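Local atomic coordinates of hydrazine synthase subunit alpha (PDB entry 5C2V), a protein that catalyses, as the alpha subunit of the hydrazine synthase complex, the condensation of hydroxylamine with ammonia to give hydrazine, carrying two heme c groups. Residues Thr217-Thr222 against Tyr547-His552; Asn263-Tyr268 against Thr399-Lys404; Gly331-Leu336 against Val350-Arg355; Ile360-Phe365 against Asp372-Asp377. All coordinates share one frame; numbering follows the deposited sequence.

Interaction 1 (Thr217-Thr222 against Tyr547-His552); sequences TIDQIT and YLRPYH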
# COMPACT_ATOMS: atom_id res chain seq x y z
N THR D 217 -26.13 28.71 -23.56
CA THR D 217 -25.04 29.33 -22.81
C THR D 217 -24.36 28.32 -21.88
O THR D 217 -25.04 27.50 -21.28
CB THR D 217 -25.53 30.54 -21.98
OG1 THR D 217 -26.26 31.44 -22.83
CG2 THR D 217 -24.36 31.29 -21.36
N ILE D 218 -23.04 28.39 -21.77
CA ILE D 218 -22.33 27.45 -20.90
C ILE D 218 -21.51 28.14 -19.81
O ILE D 218 -20.95 29.22 -20.01
CB ILE D 218 -21.38 26.53 -21.70
CG1 ILE D 218 -20.42 27.35 -22.56
CG2 ILE D 218 -22.18 25.57 -22.56
CD1 ILE D 218 -19.42 26.51 -23.32
N ASP D 219 -21.47 27.50 -18.64
CA ASP D 219 -20.68 27.96 -17.50
C ASP D 219 -19.90 26.80 -16.90
O ASP D 219 -20.43 25.69 -16.80
CB ASP D 219 -21.59 28.61 -16.45
CG ASP D 219 -20.84 29.05 -15.22
OD1 ASP D 219 -19.74 29.63 -15.36
OD2 ASP D 219 -21.34 28.83 -14.10
N GLN D 220 -18.66 27.05 -16.49
CA GLN D 220 -17.81 25.98 -15.96
C GLN D 220 -17.91 25.89 -14.44
O GLN D 220 -17.45 26.79 -13.73
CB GLN D 220 -16.36 26.21 -16.38
CG GLN D 220 -15.40 25.12 -15.93
CD GLN D 220 -13.97 25.39 -16.35
OE1 GLN D 220 -13.70 26.33 -17.10
NE2 GLN D 220 -13.05 24.57 -15.87
N ILE D 221 -18.50 24.81 -13.95
CA ILE D 221 -18.73 24.65 -12.52
C ILE D 221 -17.63 23.89 -11.76
O ILE D 221 -17.61 23.92 -10.53
CB ILE D 221 -20.06 23.93 -12.27
CG1 ILE D 221 -20.01 22.50 -12.83
CG2 ILE D 221 -21.21 24.71 -12.88
CD1 ILE D 221 -21.30 21.74 -12.66
N THR D 222 -16.72 23.23 -12.47
CA THR D 222 -15.65 22.46 -11.83
C THR D 222 -14.30 22.79 -12.44
O THR D 222 -14.13 22.75 -13.65
CB THR D 222 -15.89 20.94 -11.92
OG1 THR D 222 -15.89 20.53 -13.30
CG2 THR D 222 -17.21 20.55 -11.28
N TYR D 547 -11.97 24.70 -5.53
CA TYR D 547 -12.35 25.84 -6.34
C TYR D 547 -13.55 26.57 -5.74
O TYR D 547 -14.48 25.94 -5.23
CB TYR D 547 -12.66 25.40 -7.77
CG TYR D 547 -13.57 24.19 -7.85
CD1 TYR D 547 -13.05 22.91 -7.83
CD2 TYR D 547 -14.94 24.34 -7.94
CE1 TYR D 547 -13.87 21.80 -7.90
CE2 TYR D 547 -15.78 23.24 -8.01
CZ TYR D 547 -15.24 21.98 -7.99
OH TYR D 547 -16.06 20.88 -8.06
N LEU D 548 -13.53 27.89 -5.81
CA LEU D 548 -14.63 28.70 -5.33
C LEU D 548 -15.34 29.39 -6.49
O LEU D 548 -14.70 29.91 -7.39
CB LEU D 548 -14.13 29.76 -4.33
CG LEU D 548 -13.52 29.27 -3.02
CD1 LEU D 548 -12.89 30.43 -2.26
CD2 LEU D 548 -14.57 28.58 -2.16
N ARG D 549 -16.67 29.36 -6.47
CA ARG D 549 -17.44 30.15 -7.41
C ARG D 549 -17.38 31.61 -6.95
O ARG D 549 -17.09 31.87 -5.78
CB ARG D 549 -18.89 29.65 -7.50
CG ARG D 549 -19.04 28.23 -8.02
CD ARG D 549 -18.11 27.94 -9.20
NE ARG D 549 -18.25 28.91 -10.29
CZ ARG D 549 -19.12 28.80 -11.28
NH1 ARG D 549 -19.94 27.77 -11.34
NH2 ARG D 549 -19.17 29.74 -12.22
N PRO D 550 -17.63 32.56 -7.87
CA PRO D 550 -17.61 33.98 -7.51
C PRO D 550 -18.51 34.32 -6.31
O PRO D 550 -19.63 33.81 -6.24
CB PRO D 550 -18.12 34.67 -8.78
CG PRO D 550 -17.69 33.76 -9.87
CD PRO D 550 -17.80 32.37 -9.32
N TYR D 551 -17.98 35.12 -5.39
CA TYR D 551 -18.72 35.60 -4.21
C TYR D 551 -19.04 34.49 -3.21
O TYR D 551 -19.43 34.75 -2.07
CB TYR D 551 -20.01 36.32 -4.64
CG TYR D 551 -20.89 36.74 -3.49
CD1 TYR D 551 -20.55 37.82 -2.69
CD2 TYR D 551 -22.07 36.06 -3.21
CE1 TYR D 551 -21.35 38.21 -1.64
CE2 TYR D 551 -22.88 36.44 -2.16
CZ TYR D 551 -22.52 37.52 -1.37
OH TYR D 551 -23.32 37.90 -0.33
N HIS D 552 -18.85 33.24 -3.62
CA HIS D 552 -19.08 32.11 -2.74
C HIS D 552 -18.03 32.04 -1.65
O HIS D 552 -16.97 32.67 -1.74
CB HIS D 552 -19.10 30.80 -3.52
CG HIS D 552 -20.40 30.51 -4.20
ND1 HIS D 552 -20.93 31.34 -5.17
CD2 HIS D 552 -21.28 29.50 -4.05
CE1 HIS D 552 -22.08 30.85 -5.58
NE2 HIS D 552 -22.32 29.73 -4.92

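Interaction 2 (Asn263-Tyr268 against Thr399-Lys404); sequences NWDGAY and TFTAGK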
# COMPACT_ATOMS: atom_id res chain seq x y z
N ASN D 263 -22.78 20.53 -6.12
CA ASN D 263 -23.96 21.28 -6.53
C ASN D 263 -23.86 21.63 -8.01
O ASN D 263 -22.75 21.73 -8.55
CB ASN D 263 -24.13 22.55 -5.69
CG ASN D 263 -24.54 22.25 -4.26
OD1 ASN D 263 -23.96 22.76 -3.31
ND2 ASN D 263 -25.56 21.41 -4.10
N TRP D 264 -25.00 21.82 -8.66
CA TRP D 264 -25.02 22.00 -10.11
C TRP D 264 -24.34 23.30 -10.55
O TRP D 264 -24.05 23.48 -11.73
CB TRP D 264 -26.46 21.94 -10.64
CG TRP D 264 -27.34 23.05 -10.17
CD1 TRP D 264 -27.86 23.22 -8.93
CD2 TRP D 264 -27.83 24.14 -10.97
NE1 TRP D 264 -28.64 24.35 -8.89
CE2 TRP D 264 -28.63 24.94 -10.13
CE3 TRP D 264 -27.66 24.52 -12.30
CZ2 TRP D 264 -29.27 26.09 -10.58
CZ3 TRP D 264 -28.29 25.67 -12.75
CH2 TRP D 264 -29.08 26.44 -11.89
N ASP D 265 -24.11 24.20 -9.61
CA ASP D 265 -23.31 25.39 -9.88
C ASP D 265 -21.86 25.21 -9.43
O ASP D 265 -21.03 26.09 -9.64
CB ASP D 265 -23.93 26.62 -9.20
CG ASP D 265 -24.05 26.46 -7.70
OD1 ASP D 265 -24.23 25.31 -7.24
OD2 ASP D 265 -23.98 27.47 -6.98
N GLY D 266 -21.57 24.07 -8.81
CA GLY D 266 -20.23 23.78 -8.33
C GLY D 266 -19.87 24.55 -7.06
O GLY D 266 -18.72 24.94 -6.86
N ALA D 267 -20.87 24.77 -6.21
CA ALA D 267 -20.68 25.52 -4.98
C ALA D 267 -20.07 24.70 -3.85
O ALA D 267 -19.31 25.22 -3.04
CB ALA D 267 -22.01 26.11 -4.53
N TYR D 268 -20.40 23.41 -3.80
CA TYR D 268 -20.01 22.58 -2.66
C TYR D 268 -19.60 21.16 -3.04
O TYR D 268 -20.33 20.21 -2.76
CB TYR D 268 -21.17 22.54 -1.66
CG TYR D 268 -20.82 22.03 -0.28
CD1 TYR D 268 -20.09 22.80 0.61
CD2 TYR D 268 -21.26 20.78 0.15
CE1 TYR D 268 -19.78 22.34 1.88
CE2 TYR D 268 -20.96 20.31 1.41
CZ TYR D 268 -20.22 21.09 2.27
OH TYR D 268 -19.92 20.63 3.53
N THR D 399 -28.97 28.66 -6.57
CA THR D 399 -27.61 29.07 -6.93
C THR D 399 -27.37 30.55 -6.62
O THR D 399 -28.19 31.41 -6.95
CB THR D 399 -27.31 28.82 -8.42
OG1 THR D 399 -26.11 29.49 -8.78
CG2 THR D 399 -28.46 29.32 -9.29
N PHE D 400 -26.25 30.83 -5.96
CA PHE D 400 -25.88 32.19 -5.64
C PHE D 400 -24.88 32.79 -6.63
O PHE D 400 -24.34 33.87 -6.41
CB PHE D 400 -25.33 32.26 -4.21
CG PHE D 400 -26.41 32.18 -3.16
CD1 PHE D 400 -26.91 30.95 -2.75
CD2 PHE D 400 -26.95 33.33 -2.62
CE1 PHE D 400 -27.91 30.88 -1.80
CE2 PHE D 400 -27.96 33.26 -1.67
CZ PHE D 400 -28.43 32.04 -1.26
N THR D 401 -24.61 32.06 -7.71
CA THR D 401 -23.78 32.60 -8.79
C THR D 401 -24.48 32.56 -10.14
O THR D 401 -25.17 31.60 -10.49
CB THR D 401 -22.43 31.84 -8.90
OG1 THR D 401 -21.72 32.32 -10.05
CG2 THR D 401 -22.66 30.34 -9.04
N ALA D 402 -24.30 33.64 -10.90
CA ALA D 402 -24.84 33.76 -12.25
C ALA D 402 -23.83 33.26 -13.28
O ALA D 402 -23.99 33.46 -14.48
CB ALA D 402 -25.24 35.20 -12.55
N GLY D 403 -22.77 32.61 -12.79
CA GLY D 403 -21.67 32.18 -13.63
C GLY D 403 -20.47 33.10 -13.58
O GLY D 403 -20.26 33.80 -12.59
N LYS D 404 -19.68 33.10 -14.66
CA LYS D 404 -18.37 33.75 -14.68
C LYS D 404 -18.42 35.20 -14.23
O LYS D 404 -19.21 36.00 -14.75
CB LYS D 404 -17.78 33.66 -16.09
CG LYS D 404 -16.78 34.75 -16.44
CD LYS D 404 -16.57 34.83 -17.94
CE LYS D 404 -15.70 36.02 -18.32
NZ LYS D 404 -15.58 36.17 -19.80

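Interaction 3 (Gly331-Leu336 against Val350-Arg355); sequences GKDGGL and VSYAER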
# COMPACT_ATOMS: atom_id res chain seq x y z
N GLY D 331 -17.69 -10.61 -11.35
CA GLY D 331 -16.32 -11.08 -11.45
C GLY D 331 -16.08 -12.58 -11.43
O GLY D 331 -14.96 -13.03 -11.69
N LYS D 332 -17.11 -13.35 -11.13
CA LYS D 332 -16.94 -14.79 -11.01
C LYS D 332 -17.08 -15.53 -12.34
O LYS D 332 -16.80 -16.72 -12.43
CB LYS D 332 -17.94 -15.35 -9.98
CG LYS D 332 -17.42 -15.28 -8.55
CD LYS D 332 -18.55 -15.08 -7.55
CE LYS D 332 -18.13 -14.12 -6.45
NZ LYS D 332 -19.10 -13.00 -6.28
N ASP D 333 -17.54 -14.82 -13.37
CA ASP D 333 -17.58 -15.38 -14.72
C ASP D 333 -16.39 -14.97 -15.59
O ASP D 333 -16.24 -15.46 -16.71
CB ASP D 333 -18.89 -14.98 -15.42
CG ASP D 333 -19.15 -13.49 -15.35
OD1 ASP D 333 -18.29 -12.70 -15.80
OD2 ASP D 333 -20.22 -13.10 -14.85
N GLY D 334 -15.55 -14.08 -15.08
CA GLY D 334 -14.41 -13.59 -15.83
C GLY D 334 -14.74 -12.62 -16.96
O GLY D 334 -13.86 -12.21 -17.71
N GLY D 335 -16.01 -12.25 -17.07
CA GLY D 335 -16.45 -11.34 -18.12
C GLY D 335 -16.23 -9.88 -17.77
O GLY D 335 -15.91 -9.54 -16.63
N LEU D 336 -16.41 -9.00 -18.76
CA LEU D 336 -16.24 -7.57 -18.55
C LEU D 336 -17.58 -6.82 -18.60
O LEU D 336 -18.40 -7.03 -19.50
CB LEU D 336 -15.29 -6.98 -19.60
CG LEU D 336 -13.83 -7.41 -19.51
CD1 LEU D 336 -12.99 -6.70 -20.56
CD2 LEU D 336 -13.28 -7.14 -18.11
N VAL D 350 -27.36 -3.95 -18.07
CA VAL D 350 -25.91 -3.88 -18.09
C VAL D 350 -25.34 -4.21 -19.47
O VAL D 350 -25.94 -4.98 -20.22
CB VAL D 350 -25.28 -4.84 -17.05
CG1 VAL D 350 -25.65 -4.41 -15.64
CG2 VAL D 350 -25.72 -6.27 -17.31
N SER D 351 -24.21 -3.61 -19.80
CA SER D 351 -23.48 -4.01 -21.00
C SER D 351 -22.42 -5.02 -20.60
O SER D 351 -21.60 -4.75 -19.72
CB SER D 351 -22.87 -2.81 -21.70
OG SER D 351 -22.13 -3.21 -22.84
N TYR D 352 -22.44 -6.17 -21.24
CA TYR D 352 -21.64 -7.30 -20.80
C TYR D 352 -20.97 -8.02 -21.96
O TYR D 352 -21.61 -8.32 -22.97
CB TYR D 352 -22.53 -8.27 -20.01
CG TYR D 352 -21.90 -9.60 -19.67
CD1 TYR D 352 -20.90 -9.69 -18.71
CD2 TYR D 352 -22.33 -10.77 -20.28
CE1 TYR D 352 -20.33 -10.91 -18.39
CE2 TYR D 352 -21.77 -11.99 -19.96
CZ TYR D 352 -20.77 -12.05 -19.01
OH TYR D 352 -20.21 -13.27 -18.69
N ALA D 353 -19.67 -8.26 -21.82
CA ALA D 353 -18.98 -9.14 -22.74
C ALA D 353 -18.40 -10.31 -21.96
O ALA D 353 -17.42 -10.15 -21.22
CB ALA D 353 -17.88 -8.39 -23.47
N GLU D 354 -19.00 -11.48 -22.12
CA GLU D 354 -18.51 -12.69 -21.49
C GLU D 354 -17.10 -13.00 -21.95
O GLU D 354 -16.13 -12.82 -21.22
CB GLU D 354 -19.44 -13.87 -21.81
CG GLU D 354 -19.11 -15.16 -21.09
CD GLU D 354 -20.02 -16.30 -21.51
OE1 GLU D 354 -20.79 -16.12 -22.48
OE2 GLU D 354 -19.98 -17.37 -20.86
N ARG D 355 -17.02 -13.46 -23.18
CA ARG D 355 -15.77 -13.71 -23.85
C ARG D 355 -15.36 -12.58 -24.78
O ARG D 355 -14.55 -12.79 -25.67
CB ARG D 355 -15.79 -15.06 -24.57
CG ARG D 355 -15.38 -16.17 -23.62
CD ARG D 355 -14.22 -15.69 -22.74
NE ARG D 355 -14.03 -16.49 -21.53
CZ ARG D 355 -14.29 -16.04 -20.30
NH1 ARG D 355 -14.75 -14.81 -20.12
NH2 ARG D 355 -14.09 -16.82 -19.25

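Interaction 4 (Ile360-Phe365 against Asp372-Asp377); sequences IYWFNF and DKVYDD. With CA (calcium ion), chain B.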
# COMPACT_ATOMS: atom_id res chain seq x y z
N ILE D 360 -26.23 -6.03 -24.66
CA ILE D 360 -27.14 -5.57 -23.61
C ILE D 360 -27.83 -6.74 -22.93
O ILE D 360 -28.41 -7.61 -23.59
CB ILE D 360 -28.20 -4.61 -24.18
CG1 ILE D 360 -27.53 -3.47 -24.95
CG2 ILE D 360 -29.07 -4.06 -23.06
CD1 ILE D 360 -26.55 -2.66 -24.11
N TYR D 361 -27.77 -6.77 -21.60
CA TYR D 361 -28.32 -7.87 -20.82
C TYR D 361 -29.08 -7.39 -19.58
O TYR D 361 -28.72 -6.37 -18.99
CB TYR D 361 -27.21 -8.84 -20.39
CG TYR D 361 -26.45 -9.49 -21.53
CD1 TYR D 361 -25.39 -8.84 -22.13
CD2 TYR D 361 -26.80 -10.75 -21.98
CE1 TYR D 361 -24.69 -9.43 -23.17
CE2 TYR D 361 -26.10 -11.35 -23.02
CZ TYR D 361 -25.05 -10.68 -23.61
OH TYR D 361 -24.35 -11.27 -24.64
N TRP D 362 -30.12 -8.12 -19.21
CA TRP D 362 -30.78 -7.91 -17.93
C TRP D 362 -29.91 -8.47 -16.82
O TRP D 362 -29.48 -9.61 -16.89
CB TRP D 362 -32.16 -8.57 -17.90
CG TRP D 362 -33.20 -7.85 -18.69
CD1 TRP D 362 -33.80 -8.28 -19.84
CD2 TRP D 362 -33.77 -6.57 -18.39
NE1 TRP D 362 -34.71 -7.34 -20.28
CE2 TRP D 362 -34.71 -6.29 -19.41
CE3 TRP D 362 -33.58 -5.64 -17.37
CZ2 TRP D 362 -35.45 -5.11 -19.42
CZ3 TRP D 362 -34.32 -4.47 -17.39
CH2 TRP D 362 -35.24 -4.22 -18.41
N PHE D 363 -29.64 -7.67 -15.79
CA PHE D 363 -28.77 -8.12 -14.72
C PHE D 363 -29.51 -9.02 -13.73
O PHE D 363 -30.70 -8.85 -13.49
CB PHE D 363 -28.16 -6.92 -13.98
CG PHE D 363 -27.02 -7.30 -13.07
CD1 PHE D 363 -25.74 -7.46 -13.57
CD2 PHE D 363 -27.24 -7.49 -11.71
CE1 PHE D 363 -24.69 -7.81 -12.73
CE2 PHE D 363 -26.19 -7.83 -10.87
CZ PHE D 363 -24.92 -7.99 -11.38
N ASN D 364 -28.78 -9.98 -13.16
CA ASN D 364 -29.33 -10.86 -12.14
C ASN D 364 -28.59 -10.68 -10.83
O ASN D 364 -27.39 -10.96 -10.74
CB ASN D 364 -29.26 -12.32 -12.60
CG ASN D 364 -30.11 -13.25 -11.75
OD1 ASN D 364 -30.20 -13.09 -10.53
ND2 ASN D 364 -30.73 -14.24 -12.39
N PHE D 365 -29.30 -10.22 -9.80
CA PHE D 365 -28.70 -9.96 -8.50
C PHE D 365 -28.51 -11.23 -7.68
O PHE D 365 -27.66 -11.27 -6.79
CB PHE D 365 -29.54 -8.95 -7.73
CG PHE D 365 -29.51 -7.56 -8.31
CD1 PHE D 365 -30.40 -7.20 -9.31
CD2 PHE D 365 -28.59 -6.63 -7.87
CE1 PHE D 365 -30.38 -5.93 -9.85
CE2 PHE D 365 -28.56 -5.36 -8.41
CZ PHE D 365 -29.45 -5.01 -9.40
N ASP D 372 -30.43 -12.85 -18.71
CA ASP D 372 -30.96 -13.05 -20.06
C ASP D 372 -30.53 -11.95 -21.04
O ASP D 372 -30.37 -10.79 -20.66
CB ASP D 372 -32.48 -13.13 -20.03
CG ASP D 372 -32.99 -14.06 -18.95
OD1 ASP D 372 -33.15 -15.27 -19.23
OD2 ASP D 372 -33.24 -13.59 -17.82
N LYS D 373 -30.36 -12.33 -22.30
CA LYS D 373 -29.94 -11.41 -23.35
C LYS D 373 -31.06 -10.47 -23.80
O LYS D 373 -32.21 -10.89 -23.93
CB LYS D 373 -29.41 -12.18 -24.56
CG LYS D 373 -28.90 -11.31 -25.69
CD LYS D 373 -28.60 -12.13 -26.94
CE LYS D 373 -29.85 -12.79 -27.48
NZ LYS D 373 -29.57 -13.58 -28.71
N VAL D 374 -30.72 -9.21 -24.02
CA VAL D 374 -31.66 -8.26 -24.61
C VAL D 374 -31.39 -8.17 -26.11
O VAL D 374 -32.16 -8.68 -26.92
CB VAL D 374 -31.56 -6.87 -23.97
CG1 VAL D 374 -32.55 -5.91 -24.61
CG2 VAL D 374 -31.78 -6.96 -22.47
N TYR D 375 -30.30 -7.50 -26.47
CA TYR D 375 -29.84 -7.46 -27.85
C TYR D 375 -28.32 -7.57 -27.92
O TYR D 375 -27.61 -6.74 -27.34
CB TYR D 375 -30.33 -6.18 -28.53
CG TYR D 375 -29.96 -6.07 -29.99
CD1 TYR D 375 -30.69 -6.75 -30.97
CD2 TYR D 375 -28.89 -5.29 -30.41
CE1 TYR D 375 -30.36 -6.65 -32.31
CE2 TYR D 375 -28.55 -5.19 -31.74
CZ TYR D 375 -29.29 -5.87 -32.69
OH TYR D 375 -28.96 -5.77 -34.02
N ASP D 376 -27.82 -8.57 -28.63
CA ASP D 376 -26.39 -8.68 -28.86
C ASP D 376 -26.08 -8.90 -30.34
O ASP D 376 -26.39 -9.96 -30.90
CB ASP D 376 -25.78 -9.80 -28.02
CG ASP D 376 -24.26 -9.86 -28.13
OD1 ASP D 376 -23.69 -10.93 -27.84
OD2 ASP D 376 -23.65 -8.85 -28.52
N ASP D 377 -25.46 -7.91 -30.96
CA ASP D 377 -25.01 -8.01 -32.34
C ASP D 377 -23.54 -8.42 -32.32
O ASP D 377 -22.74 -7.78 -31.65
CB ASP D 377 -25.21 -6.69 -33.08
CG ASP D 377 -25.06 -6.81 -34.59
OD1 ASP D 377 -24.36 -7.73 -35.06
OD2 ASP D 377 -25.64 -5.98 -35.31
CA CA B . -22.44 -7.05 -29.48

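Interaction 1 (Thr217-Thr222 against Tyr547-His552)
With chi1 at 177°, Asp219 swings its CG to the far side of CB from its backbone N, so that the carboxylate leaves the strand and meets Arg549, whose chain bends at chi2 and chi3 and comes from the opposite direction, the carboxylate and guanidinium planes 42° apart. The guanidinium arrives end-on, and both terminal nitrogens grip a single oxygen. The straightest bond of this salt bridge runs 3.0 Å from Arg549 NH2 to the syn lone pair of Asp219 OD2, with an N-H...O angle of 157°. Arg549 NH1 reaches the same Asp219 OD2 over 3.3 Å, and OD1 receives only a weak bond from NH2. Above one guanidinium face lies the carbonyl oxygen of Gln220. Arginine suits the place because its remaining N-H groups serve other partners: NE pairs with Asp524 and NH1 with the backbone oxygen of Asp265, while Arg189 forms a second salt bridge with Asp219. These opposite charges probably help keep both groups ionised although buried. Thr222 offers its CA to one face of the Tyr547 ring, 4.2 Å from the centroid, in a CH-pi contact. Thr222 CG2 packs 3.4 Å from Tyr547 OH; that hydroxyl is hydrogen-bonded to Asp262, and Thr222 OG1 pairs with the backbone N of Leu187. A type II turn runs from Arg549 to His552. The arrangement is a buried salt bridge between the end of strand 216-220 and a middle-domain loop, where the Tyr547 side chain comes within about 8 Å of a heme c.

Interaction 2 (Asn263-Tyr268 against Thr399-Lys404)
Thr399 meets two neighbours, its methyl turned to Trp264 and its hydroxyl side to Asp265. Thr399 CG2 lies 3.6 Å from CZ2 of the Trp264 indole, the side chains crossing at about a right angle. Asp265 slides past Thr399 in the opposite direction, leaving its OD2 3.4 Å from Thr399 OG1. The Thr401 CG2 methyl lies 3.8 Å from Asp265 OD2. Threonine fits both places, since one branch can pack while the other bonds. With chi1 at 167°, Thr399 OG1 sits beside its own carbonyl carbon, where it donates over 2.9 Å to an in-plane lone pair of Thr401 O. Thr401 OG1 accepts from Gly403 N, forming an ST turn. The loop joining strands 256-262 and 270-273 of one antiparallel sheet forms a type I turn, Asn263 to Gly266, that presents Trp264 and Asp265 beside strand 401-403; Gly266 closes it at a positive phi, easy for glycine. Further out, Trp264 NE1 bonds to Ile397 O, and Arg189 makes a cation-pi contact with the indole while bonding to Thr401 O. Because the Thr399 hydroxyl proton is spent on Thr401 O, the segments meet here by van der Waals contact, and Asp265 OD2 has a weak bond to His552 outside them.

Interaction 3 (Gly331-Leu336 against Val350-Arg355)
Asp333 and Tyr352 approach from opposite directions, the carboxylate facing the ring edge. Asp333 OD1 lies in the plane of the ring, 3.8 Å from Tyr352 CE1, and the carboxylate plane stands 70° from that of the phenol. Tyrosine suits this position by reaching far: with CG opposite the backbone N (chi1 171°), the ring extends from strand 348-353 until its OH is 3.5 Å from Asp333 CG. Asp333 is held by an Asx turn, in which Gly335 N bonds to OD1, while OD2 is hydrogen-bonded to Tyr337. The ring occupies the place in front of Gly335, Tyr352 CE1 lying 3.9 Å from Gly335 CA, which the lack of a side chain leaves available. Beyond, Leu336 and Ala353 form an antiparallel hydrogen-bonded pair: Leu336 N donates to Ala353 O at 2.9 Å, and Ala353 N returns a bond to Leu336 O. Their side chains share one face of the sheet, where both pack on Phe358, so apolar residues suit that face. Near Asp333 the Arg355 chain bends at chi2, bringing its guanidinium edge to 3.6 Å (NH2) from Asp333 O, while NH1 bonds to Glu354 O. Arg355 NH2 is also bonded to Asp44 O of the second alpha subunit, and Glu354 to the backbone N of Ala41 there. The four-stranded antiparallel sheet is consistent with a propeller blade. Asp333 and Arg355 make no salt bridge, their charged atoms OD1 and NH1 lying 6.0 Å apart; main-chain bonds provide the polar links between the segments, and the charged groups turn to other partners.

Interaction 4 (Ile360-Phe365 against Asp372-Asp377)
Trp362 lays one face of its indole over Val374, whose CG2 stands 3.9 Å from the centroid of the five-membered ring in a CH-pi contact. Val374 also meets Ile360, its CB lying 3.9 Å from Ile360 CG2, so a compact branched residue fills the angle between the two. On the opposite face of the hairpin, the Tyr361 ring crosses the chain at Lys373, with CE2 3.7 Å from Lys373 CB. Tyr361 has CG beside the backbone N (chi1 -61°), which puts its OH 3.3 Å from Asp376 OD1. The backbones run antiparallel: Trp362 N donates to Asp372 O at 3.0 Å, and Ile360 N to Tyr375 O. Between these bonds Val374 and Tyr375 both face Ile360, a classic beta bulge in which Val374 N gives Ile360 O a bond of 2.8 Å and Tyr375 N only a weak one. Past the bulge a calcium ion is bound by Asp376 OD2 at 2.4 Å and by Asp377; Phe358, Trp380 and Asp382 supply the other ligands. A carboxylate suits Asp376, whereas Asp377 contributes a main-chain oxygen. The hairpin of strands 359-364 and 369-373 is the outer half of a four-stranded antiparallel sheet, with strand 348-353 on its inner side, while Val374 packs on Ile32 of strand 31-37 and Ile360 on Pro385 of strand 381-387.

Overall arrangement
From the N terminus, interaction 1 opens at 217-222 and closes a loop only at 547-552, 325 residues on. Inside it, 263-268 opens interaction 2, which closes at 399-404. Nested within both are two short loops in series: interaction 3 (331-336 with 350-355), then interaction 4 (360-365 with 372-377). None cross. Interactions 1 and 2 touch, their centres 5 Å apart: Arg549 NH1 reaches Asp265 O, tying the middle-domain loop to strand 216-220 and to the loop after strand 256-262. Interactions 3 and 4 share a sheet, Val350 O meeting Tyr361 N at 2.9 Å between neighbouring strands, and lie about 40 Å, centre to centre, from the first pair.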